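Local structure of RING finger protein unkempt homolog (Mus musculus, 5ELH) at residues Tyr55-Tyr60 against Leu93-Thr98. The protein binds RNA sequence-specifically through clustered CCCH zinc fingers, represses translation and helps set the early morphology of cortical neurons. Sequence-based numbering, arbitrary orientation.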
# COMPACT_ATOMS: atom_id res chain seq x y z
N TYR A 55 5.97 4.67 18.34
CA TYR A 55 5.92 3.87 19.55
C TYR A 55 7.13 2.96 19.69
O TYR A 55 7.73 2.54 18.69
CB TYR A 55 4.62 3.06 19.63
CG TYR A 55 4.43 2.00 18.56
CD1 TYR A 55 4.93 0.72 18.72
CD2 TYR A 55 3.70 2.27 17.41
CE1 TYR A 55 4.73 -0.25 17.76
CE2 TYR A 55 3.50 1.31 16.43
CZ TYR A 55 4.02 0.04 16.62
OH TYR A 55 3.83 -0.93 15.65
N SER A 56 7.46 2.64 20.94
CA SER A 56 8.64 1.86 21.27
C SER A 56 8.57 0.43 20.76
O SER A 56 7.51 -0.19 20.77
CB SER A 56 8.80 1.82 22.79
OG SER A 56 9.76 0.87 23.18
N PRO A 57 9.71 -0.11 20.31
CA PRO A 57 9.76 -1.54 19.98
C PRO A 57 10.11 -2.42 21.18
O PRO A 57 10.29 -3.62 21.01
CB PRO A 57 10.89 -1.61 18.96
CG PRO A 57 11.81 -0.53 19.36
CD PRO A 57 10.94 0.58 19.90
N ASP A 58 10.21 -1.84 22.37
CA ASP A 58 10.71 -2.58 23.52
C ASP A 58 9.85 -2.45 24.77
O ASP A 58 9.64 -3.44 25.48
CB ASP A 58 12.15 -2.15 23.82
CG ASP A 58 13.12 -2.56 22.73
OD1 ASP A 58 13.10 -3.74 22.34
OD2 ASP A 58 13.90 -1.70 22.25
N VAL A 59 9.35 -1.25 25.07
CA VAL A 59 8.59 -1.06 26.31
C VAL A 59 7.08 -1.17 26.06
O VAL A 59 6.48 -0.39 25.32
CB VAL A 59 9.01 0.22 27.10
CG1 VAL A 59 9.93 1.12 26.29
CG2 VAL A 59 7.81 0.99 27.63
N TYR A 60 6.48 -2.19 26.67
CA TYR A 60 5.09 -2.55 26.43
C TYR A 60 4.12 -1.63 27.20
O TYR A 60 4.32 -1.32 28.37
CB TYR A 60 4.84 -4.01 26.82
CG TYR A 60 5.30 -5.03 25.79
CD1 TYR A 60 4.50 -5.37 24.71
CD2 TYR A 60 6.53 -5.66 25.92
CE1 TYR A 60 4.92 -6.31 23.76
CE2 TYR A 60 6.96 -6.60 24.98
CZ TYR A 60 6.15 -6.92 23.91
OH TYR A 60 6.58 -7.85 22.99
N LEU A 93 9.90 -1.49 12.49
CA LEU A 93 11.07 -1.03 11.72
C LEU A 93 12.40 -1.43 12.38
O LEU A 93 13.38 -1.71 11.71
CB LEU A 93 11.02 0.49 11.54
CG LEU A 93 10.02 0.97 10.48
CD1 LEU A 93 9.70 2.45 10.67
CD2 LEU A 93 10.55 0.70 9.08
N ARG A 94 12.39 -1.50 13.71
CA ARG A 94 13.56 -1.83 14.49
C ARG A 94 14.00 -3.28 14.35
O ARG A 94 15.19 -3.58 14.40
CB ARG A 94 13.27 -1.54 15.97
CG ARG A 94 14.34 -2.03 16.94
CD ARG A 94 15.67 -1.36 16.69
NE ARG A 94 16.68 -1.78 17.66
CZ ARG A 94 17.46 -2.84 17.52
NH1 ARG A 94 17.37 -3.62 16.44
NH2 ARG A 94 18.34 -3.12 18.47
N TYR A 95 13.03 -4.17 14.19
CA TYR A 95 13.29 -5.61 14.33
C TYR A 95 12.95 -6.49 13.13
O TYR A 95 13.56 -7.55 12.96
CB TYR A 95 12.57 -6.14 15.56
CG TYR A 95 13.19 -5.70 16.86
CD1 TYR A 95 14.52 -5.99 17.14
CD2 TYR A 95 12.45 -5.01 17.81
CE1 TYR A 95 15.09 -5.61 18.31
CE2 TYR A 95 13.02 -4.61 19.01
CZ TYR A 95 14.35 -4.91 19.25
OH TYR A 95 14.95 -4.55 20.42
N TYR A 96 11.99 -6.09 12.30
CA TYR A 96 11.55 -6.95 11.20
C TYR A 96 12.72 -7.41 10.31
O TYR A 96 13.49 -6.60 9.81
CB TYR A 96 10.50 -6.23 10.36
CG TYR A 96 9.96 -7.02 9.19
CD1 TYR A 96 9.21 -8.18 9.39
CD2 TYR A 96 10.19 -6.60 7.89
CE1 TYR A 96 8.72 -8.90 8.31
CE2 TYR A 96 9.70 -7.31 6.82
CZ TYR A 96 8.97 -8.46 7.03
OH TYR A 96 8.49 -9.15 5.95
N LYS A 97 12.83 -8.73 10.17
CA LYS A 97 13.86 -9.38 9.34
C LYS A 97 15.29 -8.94 9.63
O LYS A 97 16.13 -8.92 8.73
CB LYS A 97 13.58 -9.15 7.85
CG LYS A 97 12.20 -9.61 7.39
CD LYS A 97 12.21 -11.02 6.90
CE LYS A 97 10.83 -11.46 6.50
NZ LYS A 97 10.84 -12.89 6.13
N THR A 98 15.58 -8.60 10.89
CA THR A 98 16.93 -8.17 11.28
C THR A 98 17.80 -9.31 11.80
O THR A 98 19.00 -9.14 11.98
CB THR A 98 16.89 -7.07 12.35
OG1 THR A 98 16.22 -7.55 13.51
CG2 THR A 98 16.15 -5.86 11.81
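Tyr95 OH donates a hydrogen bond to Asp58 OD1 at 2.8 Å, joining what are probably the opening residues of two successive CCCH zinc fingers. The oxygen receives it on its syn lone pair and lies at the edge of the phenol, in the ring plane, while the carboxylate plane is turned 72° from the ring. Asp58 suits the place because the same OD1 also forms a salt bridge with Arg89 of the short helix 87-90, which lies between the two segments in the chain. Ser56 OG accepts from Asp58 N in an ST turn and from Val59 N in an ST motif, bonds that probably help to place the carboxylate.

Apolar contacts lie beside this bond. The compact ring of Pro57 crosses the Arg94 chain at about a right angle, with Pro57 CG 3.8 Å from Arg94 CG, and Pro57 CB meets Tyr95 CE2 at 3.7 Å. Tyrosine thus offers both a donating hydroxyl and a flat apolar ring. With CG anti to the backbone N (chi1 171°), Arg94 lays that methylene over the centre of the Tyr95 ring, 3.5 Å above its plane; arginine supplies this aliphatic stem while its charged end reaches Glu136 in a salt bridge.

Replacing Tyr95 with an alanine would probably cost Asp58 its hydroxyl donor and take away the surface that Pro57 CB and Arg94 CG rest on. The chemistry implies a small, mixed interface in which Asp58 OD1, shared by Tyr95 and Arg89, probably helps to hold the neighbouring fingers and helix 87-90 in place.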